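Local coordinates for protein heavy metal cation tricomponent efflux pump ZneA(CzcA-like) (Cupriavidus metallidurans, PDB 4K0J) that pumps zinc ions out of the cell as a zinc/proton antiporter, forming the inner-membrane part of a tricomponent heavy-metal efflux system, at residues G169-N175 with Q281-L287; I134-Y138 with I321-N325. All blocks are in the same frame, centred on the assembly; numbering follows the deposited sequence.

How the interactions relate
From the N terminus, the chain first lays down 134-138, at the start of strand 135-143, then passes through helix 149-164 to reach 169-175. A long excursion follows before 281-287 returns beside 169-175, so interaction 1 closes a loop of 105 intervening residues. Helix 292-310 then leads to 321-325, where interaction 2 brings the chain back to 134-138 and closes the outer loop, with interaction 1 nested inside it. The two contacts share one antiparallel sheet: 280-287 lies between 170-177 and 135-143, and probable backbone hydrogen bonds link Leu286 to Gly135 and Thr284 to Ile137. Interaction 2 also ties this sheet to helix 323-353, whose later part is predicted to cross the membrane.

Interaction 1 of 2, residues G169-N175 with Q281-L287; sequences GVVDVAN and QGITLLL
Residues 170-175 and 281-287 run antiparallel, their axes inclined at 157°, and five backbone hydrogen bonds join the two segments. From Val173 to Asn175 the ladder is regular, with Ala174 and Ile283 exchanging bonds in both directions. Farther back the register shifts: Val171 N bonds to Leu285 O and Leu285 N to Asp172 O, so Val171 and Asp172 both fall opposite Leu285, consistent with a classic beta bulge in which Val171 has helix-like backbone angles. Beyond it Leu287 N reaches Gly169 O at 2.9 Å; Gly169 has a positive phi of 108°, which suits a residue without a side chain.

Val171 points toward the partner strand. Its CB lies 3.8 Å from Leu287 CB, the two side chains crossing at about a right angle, and with chi1 at 64° CG1 swings over to Leu285 CB, 3.9 Å away, while CG2 meets Leu287 CD1. Leu287 also packs on Pro77 of a neighbouring subunit. On one face the one-carbon side chain of Ala174 lets it lie close to the beta-branched Ile283, CB to CB 3.8 Å. The other face carries Val173, Asn175 and Thr284. Threonine can serve two neighbours: Thr284 CG2 lies 3.9 Å from Val170 CG1 and equally near Val170 CG2, whereas its OG1 bonds to Tyr138 O on the next strand. Val173 and Asn175 lie against helix 149-164, and Val170 against helix 292-310.

Asn175 OD1 comes near Gln281 O, but both are acceptors; the amide is instead held by Gln156 and Asp598. This is a strand pair of the ferredoxin-like PN2 subdomain of RND porters. Its chemistry is divided: backbone bonds set the register, valines pack against the helices, alanine and isoleucine meet on the opposite face, and buried polar ends find partners beyond the two strands.

Interaction 2 of 2, residues I134-Y138 with I321-N325; sequences IGEIY and IDRSN
Asp322, which lies beside Tyr138 across the contact, has one carboxylate oxygen gripped twice: OD1 accepts from Ser324 N at 3.1 Å, on its anti side, and from Ser324 OG at 2.9 Å, on its syn side. Asp322 stands at the N-cap of helix 323-353, and the bond from Ser324 N is the capping bond; the hydroxyl adds a second donor to the same oxygen. The helix start, with its N-H groups, would be expected to favour the negative charge. The second oxygen, OD2, sits near the ring plane of Tyr138, at the CD2-CE2 edge, where the weakly positive C-H groups suit an anion; ring and carboxylate planes stand 90° apart. Both side chains project from the same face of a non-hydrogen-bonded antiparallel pair, and Tyr138, with CG anti to its N (chi1 -176°), brings that ring edge up to the carboxylate.

Arg323 joins the segments by backbone and side chain together. Its N bonds to Ile137 O at 2.8 Å, nearly straight and in the carbonyl plane. Bends at chi2 and chi3 then fold the long chain back over 134-138, so that NH1 reaches Ile134 O at 2.8 Å. That oxygen lies in the guanidinium plane, although the donor stands above the carbonyl plane. Ile137 CG2 covers one face of the guanidinium, 3.6 Å from NH1. An arginine suits this place because its flat head can lay one face on Ile137 while an N-H at its rim serves a carbonyl where the chain turns a corner. Glu136 centres an inverse gamma turn.

The contact lies where sheet gives way to helix. Strand 280-287 flanks 135-138 and packs on Glu136 and Ile137. Met296 and His300 of helix 292-310 touch Asp322, and Val303 touches Tyr138. Met652, from a loop, meets both Ile134 and Arg323, while helix 323-353 leads away from the PN2 sheet.

Interaction 1 of 2, residues G169-N175 with Q281-L287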
# COMPACT_ATOMS: atom_id res chain seq x y z
N GLY C 169 -9.65 12.98 12.18
CA GLY C 169 -9.41 11.87 13.08
C GLY C 169 -10.71 11.20 13.47
O GLY C 169 -10.72 10.17 14.14
N VAL C 170 -11.82 11.80 13.07
CA VAL C 170 -13.14 11.24 13.33
C VAL C 170 -13.64 10.50 12.11
O VAL C 170 -14.02 11.12 11.11
CB VAL C 170 -14.17 12.33 13.71
CG1 VAL C 170 -15.55 11.70 13.91
CG2 VAL C 170 -13.74 13.06 14.95
N VAL C 171 -13.63 9.18 12.18
CA VAL C 171 -13.98 8.38 11.02
C VAL C 171 -15.49 8.42 10.76
O VAL C 171 -15.92 8.53 9.62
CB VAL C 171 -13.43 6.94 11.12
CG1 VAL C 171 -14.05 6.18 12.29
CG2 VAL C 171 -13.64 6.20 9.81
N ASP C 172 -16.29 8.35 11.82
CA ASP C 172 -17.74 8.50 11.70
C ASP C 172 -18.41 8.77 13.04
O ASP C 172 -17.80 8.63 14.10
CB ASP C 172 -18.36 7.27 11.04
CG ASP C 172 -19.76 7.55 10.49
OD1 ASP C 172 -20.07 8.74 10.27
OD2 ASP C 172 -20.54 6.59 10.28
N VAL C 173 -19.67 9.19 12.96
CA VAL C 173 -20.50 9.44 14.13
C VAL C 173 -21.72 8.54 14.09
O VAL C 173 -22.38 8.43 13.06
CB VAL C 173 -20.98 10.90 14.17
CG1 VAL C 173 -21.19 11.34 15.61
CG2 VAL C 173 -19.98 11.79 13.48
N ALA C 174 -22.01 7.89 15.22
CA ALA C 174 -23.13 6.95 15.29
C ALA C 174 -24.34 7.52 16.04
O ALA C 174 -24.26 7.82 17.23
CB ALA C 174 -22.67 5.66 15.95
N ASN C 175 -25.46 7.67 15.34
CA ASN C 175 -26.67 8.16 15.98
C ASN C 175 -27.46 7.04 16.64
O ASN C 175 -27.45 5.91 16.16
CB ASN C 175 -27.56 8.89 14.97
CG ASN C 175 -28.93 9.23 15.54
OD1 ASN C 175 -29.03 9.78 16.63
ND2 ASN C 175 -29.98 8.86 14.81
N GLN C 281 -28.81 10.45 20.91
CA GLN C 281 -27.39 10.51 21.24
C GLN C 281 -26.47 10.24 20.05
O GLN C 281 -26.89 9.67 19.03
CB GLN C 281 -27.05 9.48 22.31
CG GLN C 281 -26.86 8.10 21.73
CD GLN C 281 -26.00 7.23 22.60
OE1 GLN C 281 -25.79 7.52 23.77
NE2 GLN C 281 -25.47 6.16 22.01
N GLY C 282 -25.21 10.63 20.21
CA GLY C 282 -24.20 10.36 19.20
C GLY C 282 -22.95 9.73 19.79
O GLY C 282 -22.62 9.94 20.95
N ILE C 283 -22.26 8.94 18.96
CA ILE C 283 -21.04 8.26 19.36
C ILE C 283 -19.90 8.63 18.41
O ILE C 283 -19.91 8.24 17.23
CB ILE C 283 -21.24 6.73 19.35
CG1 ILE C 283 -22.58 6.35 19.98
CG2 ILE C 283 -20.09 6.04 20.05
CD1 ILE C 283 -22.89 4.87 19.95
N THR C 284 -18.94 9.40 18.91
CA THR C 284 -17.82 9.86 18.10
C THR C 284 -16.78 8.76 17.98
O THR C 284 -16.17 8.36 18.97
CB THR C 284 -17.17 11.10 18.70
OG1 THR C 284 -18.16 12.10 18.92
CG2 THR C 284 -16.09 11.63 17.76
N LEU C 285 -16.60 8.27 16.76
CA LEU C 285 -15.74 7.12 16.53
C LEU C 285 -14.34 7.52 16.13
O LEU C 285 -14.12 8.03 15.03
CB LEU C 285 -16.35 6.21 15.47
CG LEU C 285 -17.81 5.83 15.75
CD1 LEU C 285 -18.34 4.85 14.71
CD2 LEU C 285 -17.94 5.26 17.14
N LEU C 286 -13.40 7.29 17.04
CA LEU C 286 -11.99 7.55 16.78
C LEU C 286 -11.51 6.70 15.62
O LEU C 286 -11.57 5.46 15.68
CB LEU C 286 -11.16 7.25 18.04
CG LEU C 286 -9.66 7.54 17.94
CD1 LEU C 286 -9.39 9.03 18.07
CD2 LEU C 286 -8.90 6.74 18.98
N LEU C 287 -11.04 7.36 14.57
CA LEU C 287 -10.41 6.70 13.43
C LEU C 287 -9.26 5.85 13.93
O LEU C 287 -8.53 6.26 14.83
CB LEU C 287 -9.91 7.72 12.41
CG LEU C 287 -8.95 7.21 11.33
CD1 LEU C 287 -9.65 6.23 10.40
CD2 LEU C 287 -8.33 8.35 10.55

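Interaction 2 of 2, residues I134-Y138 with I321-N325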
# COMPACT_ATOMS: atom_id res chain seq x y z
N ILE C 134 -12.37 0.55 21.00
CA ILE C 134 -12.17 1.61 21.98
C ILE C 134 -12.08 2.98 21.30
O ILE C 134 -11.48 3.91 21.83
CB ILE C 134 -10.88 1.40 22.79
CG1 ILE C 134 -9.65 1.50 21.89
CG2 ILE C 134 -10.92 0.05 23.49
CD1 ILE C 134 -8.38 1.75 22.66
N GLY C 135 -12.69 3.10 20.13
CA GLY C 135 -12.67 4.34 19.38
C GLY C 135 -13.79 5.28 19.75
O GLY C 135 -13.80 6.43 19.32
N GLU C 136 -14.73 4.81 20.56
CA GLU C 136 -15.92 5.58 20.91
C GLU C 136 -15.61 6.60 22.01
O GLU C 136 -15.92 6.39 23.18
CB GLU C 136 -17.03 4.63 21.34
CG GLU C 136 -17.36 3.58 20.28
CD GLU C 136 -18.01 2.34 20.87
OE1 GLU C 136 -17.64 1.95 22.00
OE2 GLU C 136 -18.87 1.75 20.19
N ILE C 137 -15.02 7.73 21.62
CA ILE C 137 -14.33 8.58 22.58
C ILE C 137 -15.15 9.72 23.17
O ILE C 137 -14.73 10.34 24.15
CB ILE C 137 -13.04 9.16 21.97
CG1 ILE C 137 -13.34 9.89 20.66
CG2 ILE C 137 -12.01 8.06 21.73
CD1 ILE C 137 -12.11 10.51 20.03
N TYR C 138 -16.32 9.99 22.60
CA TYR C 138 -17.11 11.12 23.06
C TYR C 138 -18.60 10.88 22.88
O TYR C 138 -19.16 11.14 21.82
CB TYR C 138 -16.68 12.38 22.32
CG TYR C 138 -17.36 13.66 22.77
CD1 TYR C 138 -18.44 14.18 22.07
CD2 TYR C 138 -16.92 14.35 23.89
CE1 TYR C 138 -19.06 15.35 22.47
CE2 TYR C 138 -17.53 15.52 24.29
CZ TYR C 138 -18.60 16.02 23.58
OH TYR C 138 -19.21 17.19 23.98
N ILE C 321 -19.90 10.63 28.32
CA ILE C 321 -18.58 10.00 28.32
C ILE C 321 -17.65 10.83 27.45
O ILE C 321 -18.00 11.22 26.34
CB ILE C 321 -18.61 8.53 27.84
CG1 ILE C 321 -19.50 7.69 28.76
CG2 ILE C 321 -17.20 7.94 27.83
CD1 ILE C 321 -19.47 6.19 28.48
N ASP C 322 -16.46 11.11 27.98
CA ASP C 322 -15.50 11.95 27.29
C ASP C 322 -14.09 11.45 27.62
O ASP C 322 -13.59 11.67 28.72
CB ASP C 322 -15.67 13.39 27.76
CG ASP C 322 -14.94 14.38 26.89
OD1 ASP C 322 -13.80 14.10 26.47
OD2 ASP C 322 -15.51 15.46 26.63
N ARG C 323 -13.46 10.79 26.65
CA ARG C 323 -12.16 10.16 26.85
C ARG C 323 -11.12 11.09 27.50
O ARG C 323 -10.20 10.64 28.20
CB ARG C 323 -11.64 9.62 25.52
CG ARG C 323 -10.28 8.96 25.60
CD ARG C 323 -10.36 7.54 26.11
NE ARG C 323 -10.85 6.64 25.07
CZ ARG C 323 -12.07 6.14 25.04
NH1 ARG C 323 -12.43 5.33 24.05
NH2 ARG C 323 -12.94 6.44 26.01
N SER C 324 -11.30 12.39 27.27
CA SER C 324 -10.43 13.39 27.86
C SER C 324 -10.40 13.28 29.38
O SER C 324 -9.35 13.44 29.99
CB SER C 324 -10.87 14.80 27.45
OG SER C 324 -11.01 14.89 26.04
N ASN C 325 -11.55 12.99 29.99
CA ASN C 325 -11.63 12.80 31.43
C ASN C 325 -10.66 11.71 31.88
O ASN C 325 -9.91 11.88 32.84
CB ASN C 325 -13.04 12.39 31.86
CG ASN C 325 -14.11 13.34 31.34
OD1 ASN C 325 -13.86 14.53 31.17
ND2 ASN C 325 -15.30 12.80 31.09